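Local coordinates for protein putative drug/sodium antiporter (Escherichia coli, PDB 4Z3N) that is a membrane transporter of the MATE family that moves the genotoxin colibactin, probably as an antiporter, at residues A[268-273]-A[407-412]; A[380-385]-A[441-446]. All blocks are in the same frame, centred on the assembly; numbering follows the deposited sequence.

Interaction 1: A[268-273]-A[407-412]. With OLC ((2R)-2,3-dihydroxypropyl (9Z)-octadec-9-enoate), chain B.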
ATOM      1  N   LEU A 268      -4.549   8.632  -1.506  1.00 31.02           N
ATOM      2  CA  LEU A 268      -5.143   9.582  -2.411  1.00 31.18           C
ATOM      3  C   LEU A 268      -4.063  10.525  -2.945  1.00 31.08           C
ATOM      4  O   LEU A 268      -3.861  10.621  -4.156  1.00 32.29           O
ATOM      5  CB  LEU A 268      -6.262  10.332  -1.696  1.00 29.85           C
ATOM      6  CG  LEU A 268      -7.301  11.099  -2.503  1.00 34.47           C
ATOM      7  CD1 LEU A 268      -7.754  10.296  -3.723  1.00 31.41           C
ATOM      8  CD2 LEU A 268      -8.484  11.439  -1.593  1.00 29.94           C
ATOM      9  N   ILE A 269      -3.361  11.185  -2.027  1.00 30.38           N
ATOM     10  CA  ILE A 269      -2.268  12.092  -2.348  1.00 28.52           C
ATOM     11  C   ILE A 269      -1.216  11.460  -3.258  1.00 34.58           C
ATOM     12  O   ILE A 269      -0.677  12.114  -4.165  1.00 35.01           O
ATOM     13  CB  ILE A 269      -1.575  12.583  -1.064  1.00 27.52           C
ATOM     14  CG1 ILE A 269      -2.538  13.431  -0.233  1.00 26.85           C
ATOM     15  CG2 ILE A 269      -0.290  13.362  -1.403  1.00 26.27           C
ATOM     16  CD1 ILE A 269      -2.037  13.729   1.180  1.00 31.99           C
ATOM     17  N   ILE A 270      -0.907  10.193  -3.014  1.00 31.45           N
ATOM     18  CA  ILE A 270       0.038   9.490  -3.859  1.00 31.79           C
ATOM     19  C   ILE A 270      -0.572   9.310  -5.251  1.00 34.78           C
ATOM     20  O   ILE A 270       0.089   9.560  -6.253  1.00 39.53           O
ATOM     21  CB  ILE A 270       0.442   8.126  -3.273  1.00 27.67           C
ATOM     22  CG1 ILE A 270       1.285   8.319  -2.017  1.00 30.69           C
ATOM     23  CG2 ILE A 270       1.234   7.325  -4.286  1.00 26.86           C
ATOM     24  CD1 ILE A 270       1.573   7.014  -1.271  1.00 27.59           C
ATOM     25  N   ALA A 271      -1.832   8.895  -5.311  1.00 30.95           N
ATOM     26  CA  ALA A 271      -2.523   8.769  -6.589  1.00 31.58           C
ATOM     27  C   ALA A 271      -2.577  10.111  -7.332  1.00 35.20           C
ATOM     28  O   ALA A 271      -2.357  10.155  -8.545  1.00 39.87           O
ATOM     29  CB  ALA A 271      -3.926   8.213  -6.388  1.00 27.62           C
ATOM     30  N   VAL A 272      -2.858  11.202  -6.619  1.00 30.62           N
ATOM     31  CA  VAL A 272      -2.923  12.528  -7.249  1.00 32.89           C
ATOM     32  C   VAL A 272      -1.576  12.982  -7.797  1.00 39.54           C
ATOM     33  O   VAL A 272      -1.498  13.674  -8.815  1.00 37.78           O
ATOM     34  CB  VAL A 272      -3.409  13.607  -6.269  1.00 32.16           C
ATOM     35  CG1 VAL A 272      -3.308  14.982  -6.909  1.00 33.68           C
ATOM     36  CG2 VAL A 272      -4.819  13.331  -5.823  1.00 35.94           C
ATOM     37  N   GLY A 273      -0.513  12.618  -7.087  1.00 41.10           N
ATOM     38  CA  GLY A 273       0.827  12.981  -7.488  1.00 37.04           C
ATOM     39  C   GLY A 273       1.181  12.235  -8.750  1.00 38.33           C
ATOM     40  O   GLY A 273       1.951  12.734  -9.569  1.00 39.91           O
ATOM     41  N   LEU A 407       1.488  15.310   6.547  1.00 27.12           N
ATOM     42  CA  LEU A 407       2.484  16.344   6.283  1.00 25.87           C
ATOM     43  C   LEU A 407       3.672  15.834   5.459  1.00 27.74           C
ATOM     44  O   LEU A 407       4.142  16.516   4.553  1.00 29.73           O
ATOM     45  CB  LEU A 407       2.991  16.938   7.593  1.00 24.53           C
ATOM     46  CG  LEU A 407       4.141  17.928   7.398  1.00 29.17           C
ATOM     47  CD1 LEU A 407       3.742  19.098   6.458  1.00 22.29           C
ATOM     48  CD2 LEU A 407       4.694  18.425   8.755  1.00 25.27           C
ATOM     49  N   LEU A 408       4.156  14.634   5.768  1.00 26.85           N
ATOM     50  CA  LEU A 408       5.323  14.094   5.083  1.00 25.59           C
ATOM     51  C   LEU A 408       4.954  13.581   3.696  1.00 26.80           C
ATOM     52  O   LEU A 408       5.733  13.676   2.753  1.00 27.86           O
ATOM     53  CB  LEU A 408       5.968  12.990   5.921  1.00 27.18           C
ATOM     54  CG  LEU A 408       6.743  13.507   7.142  1.00 25.34           C
ATOM     55  CD1 LEU A 408       7.025  12.390   8.146  1.00 25.97           C
ATOM     56  CD2 LEU A 408       8.027  14.194   6.708  1.00 22.69           C
ATOM     57  N   THR A 409       3.750  13.050   3.562  1.00 28.09           N
ATOM     58  CA  THR A 409       3.297  12.581   2.266  1.00 26.54           C
ATOM     59  C   THR A 409       3.028  13.762   1.316  1.00 28.72           C
ATOM     60  O   THR A 409       3.271  13.677   0.113  1.00 29.96           O
ATOM     61  CB  THR A 409       2.052  11.721   2.418  1.00 24.02           C
ATOM     62  OG1 THR A 409       2.349  10.649   3.319  1.00 28.15           O
ATOM     63  CG2 THR A 409       1.643  11.136   1.082  1.00 25.61           C
ATOM     64  N   LEU A 410       2.537  14.865   1.866  1.00 29.32           N
ATOM     65  CA  LEU A 410       2.270  16.060   1.077  1.00 27.42           C
ATOM     66  C   LEU A 410       3.562  16.698   0.639  1.00 28.53           C
ATOM     67  O   LEU A 410       3.685  17.209  -0.473  1.00 29.83           O
ATOM     68  CB  LEU A 410       1.453  17.062   1.882  1.00 26.56           C
ATOM     69  CG  LEU A 410      -0.020  16.719   2.038  1.00 27.80           C
ATOM     70  CD1 LEU A 410      -0.682  17.735   2.951  1.00 24.38           C
ATOM     71  CD2 LEU A 410      -0.672  16.687   0.671  1.00 22.77           C
ATOM     72  N   MET A 411       4.521  16.677   1.549  1.00 32.18           N
ATOM     73  CA  MET A 411       5.837  17.227   1.305  1.00 29.44           C
ATOM     74  C   MET A 411       6.545  16.422   0.233  1.00 29.10           C
ATOM     75  O   MET A 411       7.344  16.964  -0.518  1.00 33.48           O
ATOM     76  CB  MET A 411       6.654  17.239   2.597  1.00 29.39           C
ATOM     77  CG  MET A 411       7.931  18.072   2.526  1.00 42.01           C
ATOM     78  SD  MET A 411       7.600  19.847   2.531  1.00 52.38           S
ATOM     79  CE  MET A 411       5.857  19.818   2.956  1.00 31.53           C
ATOM     80  N   ARG A 412       6.271  15.121   0.170  1.00 30.20           N
ATOM     81  CA  ARG A 412       6.918  14.271  -0.836  1.00 30.73           C
ATOM     82  C   ARG A 412       6.265  14.342  -2.222  1.00 28.85           C
ATOM     83  O   ARG A 412       6.961  14.452  -3.218  1.00 32.10           O
ATOM     84  CB  ARG A 412       6.981  12.806  -0.368  1.00 25.93           C
ATOM     85  CG  ARG A 412       7.999  11.986  -1.156  1.00 27.44           C
ATOM     86  CD  ARG A 412       8.167  10.533  -0.698  1.00 30.35           C
ATOM     87  NE  ARG A 412       6.916   9.774  -0.646  1.00 32.37           N
ATOM     88  CZ  ARG A 412       6.332   9.362   0.482  1.00 29.80           C
ATOM     89  NH1 ARG A 412       6.895   9.631   1.652  1.00 23.99           N
ATOM     90  NH2 ARG A 412       5.182   8.682   0.440  1.00 26.23           N
TER
HETATM   91  C18 OLC B 501       4.924   5.580  -2.175  1.00 31.73           C
HETATM   92  C10 OLC B 501      11.399   8.434  -7.395  1.00 35.79           C
HETATM   93  C9  OLC B 501      10.734   7.451  -8.037  1.00 46.91           C
HETATM   94  C17 OLC B 501       6.049   5.803  -3.167  1.00 34.66           C
HETATM   95  C11 OLC B 501      10.657   9.505  -6.619  1.00 43.43           C
HETATM   96  C8  OLC B 501      11.249   6.954  -9.378  1.00 47.11           C
HETATM   97  C24 OLC B 501       5.891  14.333  -8.892  1.00 47.34           C
HETATM   98  C16 OLC B 501       6.341   7.284  -3.257  1.00 36.84           C
HETATM   99  C12 OLC B 501       9.146   9.314  -6.669  1.00 49.80           C
HETATM  100  C7  OLC B 501      10.429   5.792  -9.908  1.00 44.03           C
HETATM  101  C15 OLC B 501       7.541   7.536  -4.160  1.00 39.07           C
HETATM  102  C13 OLC B 501       8.548   9.571  -5.285  1.00 45.87           C
HETATM  103  C6  OLC B 501       9.118   6.278 -10.495  1.00 43.76           C
HETATM  104  C14 OLC B 501       7.288   8.766  -5.021  1.00 45.13           C
HETATM  105  C5  OLC B 501       9.343   7.467 -11.406  1.00 37.86           C
HETATM  106  C4  OLC B 501       8.046   8.249 -11.560  1.00 41.27           C
HETATM  107  C3  OLC B 501       7.425   8.516 -10.203  1.00 49.31           C
HETATM  108  C2  OLC B 501       6.396   9.629 -10.262  1.00 41.76           C
HETATM  109  C21 OLC B 501       6.450  12.282  -7.589  1.00 48.14           C
HETATM  110  C1  OLC B 501       6.305  10.326  -8.911  1.00 53.05           C
HETATM  111  C22 OLC B 501       5.868  13.684  -7.520  1.00 51.99           C
HETATM  112  O19 OLC B 501       6.526   9.729  -7.866  1.00 60.14           O
HETATM  113  O25 OLC B 501       4.671  15.015  -9.106  1.00 43.36           O
HETATM  114  O23 OLC B 501       4.531  13.623  -7.062  1.00 53.79           O
HETATM  115  O20 OLC B 501       6.118  11.714  -8.845  1.00 52.09           O

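Interaction 2: A[380-385]-A[441-446]. With OLC ((2R)-2,3-dihydroxypropyl (9Z)-octadec-9-enoate), chain B.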
ATOM      1  N   ALA A 380      16.082   6.766 -10.066  1.00 32.97           N
ATOM      2  CA  ALA A 380      16.138   5.498  -9.334  1.00 34.02           C
ATOM      3  C   ALA A 380      16.772   5.614  -7.951  1.00 30.33           C
ATOM      4  O   ALA A 380      16.276   5.034  -6.992  1.00 29.29           O
ATOM      5  CB  ALA A 380      16.880   4.456 -10.139  1.00 37.73           C
ATOM      6  N   LEU A 381      17.864   6.360  -7.851  1.00 28.87           N
ATOM      7  CA  LEU A 381      18.553   6.498  -6.581  1.00 29.60           C
ATOM      8  C   LEU A 381      17.710   7.249  -5.555  1.00 29.51           C
ATOM      9  O   LEU A 381      17.978   7.159  -4.355  1.00 31.28           O
ATOM     10  CB  LEU A 381      19.902   7.197  -6.770  1.00 33.95           C
ATOM     11  CG  LEU A 381      20.960   6.320  -7.440  1.00 32.90           C
ATOM     12  CD1 LEU A 381      22.230   7.094  -7.777  1.00 27.87           C
ATOM     13  CD2 LEU A 381      21.246   5.174  -6.511  1.00 33.60           C
ATOM     14  N   ALA A 382      16.702   7.981  -6.013  1.00 25.36           N
ATOM     15  CA  ALA A 382      15.797   8.646  -5.086  1.00 25.53           C
ATOM     16  C   ALA A 382      15.024   7.606  -4.284  1.00 26.56           C
ATOM     17  O   ALA A 382      14.706   7.836  -3.120  1.00 27.90           O
ATOM     18  CB  ALA A 382      14.847   9.563  -5.806  1.00 24.15           C
ATOM     19  N   LEU A 383      14.762   6.452  -4.891  1.00 22.92           N
ATOM     20  CA  LEU A 383      13.888   5.457  -4.277  1.00 22.51           C
ATOM     21  C   LEU A 383      14.255   5.087  -2.827  1.00 25.25           C
ATOM     22  O   LEU A 383      13.378   5.077  -1.967  1.00 23.89           O
ATOM     23  CB  LEU A 383      13.832   4.202  -5.143  1.00 23.50           C
ATOM     24  CG  LEU A 383      12.864   4.335  -6.325  1.00 33.47           C
ATOM     25  CD1 LEU A 383      13.081   3.256  -7.358  1.00 37.41           C
ATOM     26  CD2 LEU A 383      11.421   4.301  -5.857  1.00 31.95           C
ATOM     27  N   PRO A 384      15.536   4.794  -2.547  1.00 24.75           N
ATOM     28  CA  PRO A 384      15.922   4.409  -1.179  1.00 25.29           C
ATOM     29  C   PRO A 384      15.729   5.581  -0.206  1.00 27.89           C
ATOM     30  O   PRO A 384      15.456   5.397   0.990  1.00 23.91           O
ATOM     31  CB  PRO A 384      17.399   4.029  -1.317  1.00 26.98           C
ATOM     32  CG  PRO A 384      17.857   4.655  -2.628  1.00 26.42           C
ATOM     33  CD  PRO A 384      16.650   4.666  -3.502  1.00 26.61           C
ATOM     34  N   PHE A 385      15.822   6.792  -0.743  1.00 25.73           N
ATOM     35  CA  PHE A 385      15.553   7.978   0.056  1.00 25.15           C
ATOM     36  C   PHE A 385      14.069   8.110   0.430  1.00 28.44           C
ATOM     37  O   PHE A 385      13.748   8.700   1.457  1.00 29.03           O
ATOM     38  CB  PHE A 385      16.040   9.220  -0.687  1.00 27.51           C
ATOM     39  CG  PHE A 385      17.530   9.406  -0.617  1.00 30.96           C
ATOM     40  CD1 PHE A 385      18.346   8.886  -1.603  1.00 26.34           C
ATOM     41  CD2 PHE A 385      18.117  10.065   0.471  1.00 31.23           C
ATOM     42  CE1 PHE A 385      19.718   9.028  -1.529  1.00 27.45           C
ATOM     43  CE2 PHE A 385      19.485  10.224   0.546  1.00 27.73           C
ATOM     44  CZ  PHE A 385      20.290   9.704  -0.458  1.00 28.43           C
ATOM     45  N   SER A 441      12.553  15.805  -6.341  1.00 30.48           N
ATOM     46  CA  SER A 441      13.001  16.806  -5.374  1.00 32.50           C
ATOM     47  C   SER A 441      12.158  16.832  -4.085  1.00 27.60           C
ATOM     48  O   SER A 441      12.645  17.228  -3.051  1.00 29.37           O
ATOM     49  CB  SER A 441      13.016  18.208  -6.024  1.00 28.30           C
ATOM     50  OG  SER A 441      11.701  18.679  -6.266  1.00 28.23           O
ATOM     51  N   GLY A 442      10.900  16.418  -4.159  1.00 30.37           N
ATOM     52  CA  GLY A 442      10.075  16.267  -2.976  1.00 29.67           C
ATOM     53  C   GLY A 442      10.558  15.170  -2.038  1.00 31.18           C
ATOM     54  O   GLY A 442      10.413  15.282  -0.825  1.00 30.29           O
ATOM     55  N   THR A 443      11.134  14.111  -2.605  1.00 33.16           N
ATOM     56  CA  THR A 443      11.671  12.999  -1.823  1.00 26.96           C
ATOM     57  C   THR A 443      12.864  13.438  -0.998  1.00 25.05           C
ATOM     58  O   THR A 443      13.145  12.893   0.074  1.00 29.21           O
ATOM     59  CB  THR A 443      12.081  11.796  -2.748  1.00 28.08           C
ATOM     60  OG1 THR A 443      10.905  11.083  -3.148  1.00 29.04           O
ATOM     61  CG2 THR A 443      13.026  10.821  -2.031  1.00 20.71           C
ATOM     62  N   PHE A 444      13.601  14.411  -1.505  1.00 28.43           N
ATOM     63  CA  PHE A 444      14.786  14.812  -0.765  1.00 29.65           C
ATOM     64  C   PHE A 444      14.422  15.756   0.378  1.00 26.51           C
ATOM     65  O   PHE A 444      14.812  15.514   1.512  1.00 26.23           O
ATOM     66  CB  PHE A 444      15.836  15.374  -1.727  1.00 27.68           C
ATOM     67  CG  PHE A 444      16.425  14.304  -2.614  1.00 32.44           C
ATOM     68  CD1 PHE A 444      17.262  13.322  -2.078  1.00 29.85           C
ATOM     69  CD2 PHE A 444      16.087  14.223  -3.956  1.00 32.08           C
ATOM     70  CE1 PHE A 444      17.779  12.307  -2.881  1.00 29.58           C
ATOM     71  CE2 PHE A 444      16.599  13.211  -4.763  1.00 29.45           C
ATOM     72  CZ  PHE A 444      17.448  12.256  -4.222  1.00 30.00           C
ATOM     73  N   VAL A 445      13.613  16.770   0.093  1.00 25.91           N
ATOM     74  CA  VAL A 445      13.108  17.676   1.116  1.00 27.10           C
ATOM     75  C   VAL A 445      12.415  16.905   2.264  1.00 28.79           C
ATOM     76  O   VAL A 445      12.712  17.109   3.444  1.00 26.47           O
ATOM     77  CB  VAL A 445      12.136  18.701   0.477  1.00 27.99           C
ATOM     78  CG1 VAL A 445      11.659  19.735   1.493  1.00 25.76           C
ATOM     79  CG2 VAL A 445      12.822  19.403  -0.659  1.00 25.64           C
ATOM     80  N   ALA A 446      11.506  16.010   1.894  1.00 27.89           N
ATOM     81  CA  ALA A 446      10.794  15.166   2.839  1.00 27.12           C
ATOM     82  C   ALA A 446      11.728  14.257   3.662  1.00 26.90           C
ATOM     83  O   ALA A 446      11.424  13.910   4.804  1.00 26.19           O
ATOM     84  CB  ALA A 446       9.755  14.325   2.089  1.00 25.99           C
TER
HETATM   85  C18 OLC B 501       4.924   5.580  -2.175  1.00 31.73           C
HETATM   86  C10 OLC B 501      11.399   8.434  -7.395  1.00 35.79           C
HETATM   87  C9  OLC B 501      10.734   7.451  -8.037  1.00 46.91           C
HETATM   88  C17 OLC B 501       6.049   5.803  -3.167  1.00 34.66           C
HETATM   89  C11 OLC B 501      10.657   9.505  -6.619  1.00 43.43           C
HETATM   90  C8  OLC B 501      11.249   6.954  -9.378  1.00 47.11           C
HETATM   91  C24 OLC B 501       5.891  14.333  -8.892  1.00 47.34           C
HETATM   92  C16 OLC B 501       6.341   7.284  -3.257  1.00 36.84           C
HETATM   93  C12 OLC B 501       9.146   9.314  -6.669  1.00 49.80           C
HETATM   94  C7  OLC B 501      10.429   5.792  -9.908  1.00 44.03           C
HETATM   95  C15 OLC B 501       7.541   7.536  -4.160  1.00 39.07           C
HETATM   96  C13 OLC B 501       8.548   9.571  -5.285  1.00 45.87           C
HETATM   97  C6  OLC B 501       9.118   6.278 -10.495  1.00 43.76           C
HETATM   98  C14 OLC B 501       7.288   8.766  -5.021  1.00 45.13           C
HETATM   99  C5  OLC B 501       9.343   7.467 -11.406  1.00 37.86           C
HETATM  100  C4  OLC B 501       8.046   8.249 -11.560  1.00 41.27           C
HETATM  101  C3  OLC B 501       7.425   8.516 -10.203  1.00 49.31           C
HETATM  102  C2  OLC B 501       6.396   9.629 -10.262  1.00 41.76           C
HETATM  103  C21 OLC B 501       6.450  12.282  -7.589  1.00 48.14           C
HETATM  104  C1  OLC B 501       6.305  10.326  -8.911  1.00 53.05           C
HETATM  105  C22 OLC B 501       5.868  13.684  -7.520  1.00 51.99           C
HETATM  106  O19 OLC B 501       6.526   9.729  -7.866  1.00 60.14           O
HETATM  107  O25 OLC B 501       4.671  15.015  -9.106  1.00 43.36           O
HETATM  108  O23 OLC B 501       4.531  13.623  -7.062  1.00 53.79           O
HETATM  109  O20 OLC B 501       6.118  11.714  -8.845  1.00 52.09           O

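Interaction 1: A[268-273]-A[407-412]
The first torsions of I269 and T409 bring two methyl branches together. In I269 CG2 stands anti to the backbone N, and CG1 lies beside that N with chi1 at -65°. T409 is set the same way: its CG2 is anti to the backbone N, and OG1 lies beside it. The two CG2 methyls therefore face each other, I269 CG2 to T409 CG2 at 3.9 Å. The other branch of I269 runs on extended, and its CD1 ends on the isobutyl group of L410. I269 CD1 lies 3.3 Å from L410 CD2. These two side chains cross at about a right angle. I270 adds a looser contact. Its CD1 lies 4.3 Å from R412 NH2, at the edge of the guanidinium and near its plane. One bound monoolein touches both residues, with its C18 at 3.8 Å from I270 CD1 and its C16 at 3.7 Å from R412 NE. Hydrogen bonds outside the contact hold the polar atoms: T409 OG1 bonds to S405 O, and R412 NH1 to S389 OG. The two segments run nearly parallel, at 3°, with their axes 9.7 Å apart. They join helix 250-284 to the short helix 402-413 in the C-terminal lobe of the MATE fold; both segments lie in predicted transmembrane regions. Helix 382-399 packs against T409 and R412, and helix 432-453 also touches R412.

Interaction 2: A[380-385]-A[441-446]
This is an aromatic and apolar helix contact in the MATE fold. It joins segment 380-385, which leads into helix 382-399, to helix 432-453; both segments lie in predicted transmembrane regions. Its main feature is an edge-to-face pair, with the edge of F444 directed at the face of F385. The ring centroids are 5.1 Å apart and the planes stand at 56°, so the T shape is tilted. F444 CE1 does the touching. It sits over one face of F385, offset toward the rim, and lies 3.7 Å from F385 CG. The CB of F444 points neither at nor away from the other segment. With chi1 at -70°, CG stands anti to the carbonyl carbon, and the ring reaches across to F385 and A382. F444 CZ ends 4.1 Å from A382 CB. T443 adds its methyl. T443 CG2 packs 3.7 Å from F385 CB and also touches the carbonyl oxygen of A382. F385 has a second aromatic neighbour, F341, in another edge-to-face pair. One bound monoolein runs past this contact. Its C9 meets L383 CD2 and its C10 lies near A382 CB. A second monoolein molecule touches F444. T443 turns its methyl to segment 380-385, while its OG1 meets the acyl chain of the first monoolein, 3.5 Å from C13.

Interactions 1 and 2 lie on the same side of the chain's centre, about 13 Å apart between their centres. Their segments alternate along the chain: 268-273, 380-385, 407-412, 441-446. Helices 382-399 and 402-413 follow each other in sequence, yet each belongs to a different contact. The two contacts meet directly where helix 402-413 packs on helix 432-453. There R412 CG lies 3.6 Å from T443 OG1, and R412 CB also packs on A446. One monoolein molecule touches both contacts. Helices 250-284, 382-399, 402-413 and 432-453 of the C-terminal lobe all touch this lipid, consistent with a lobe that can take a long apolar chain between its helices.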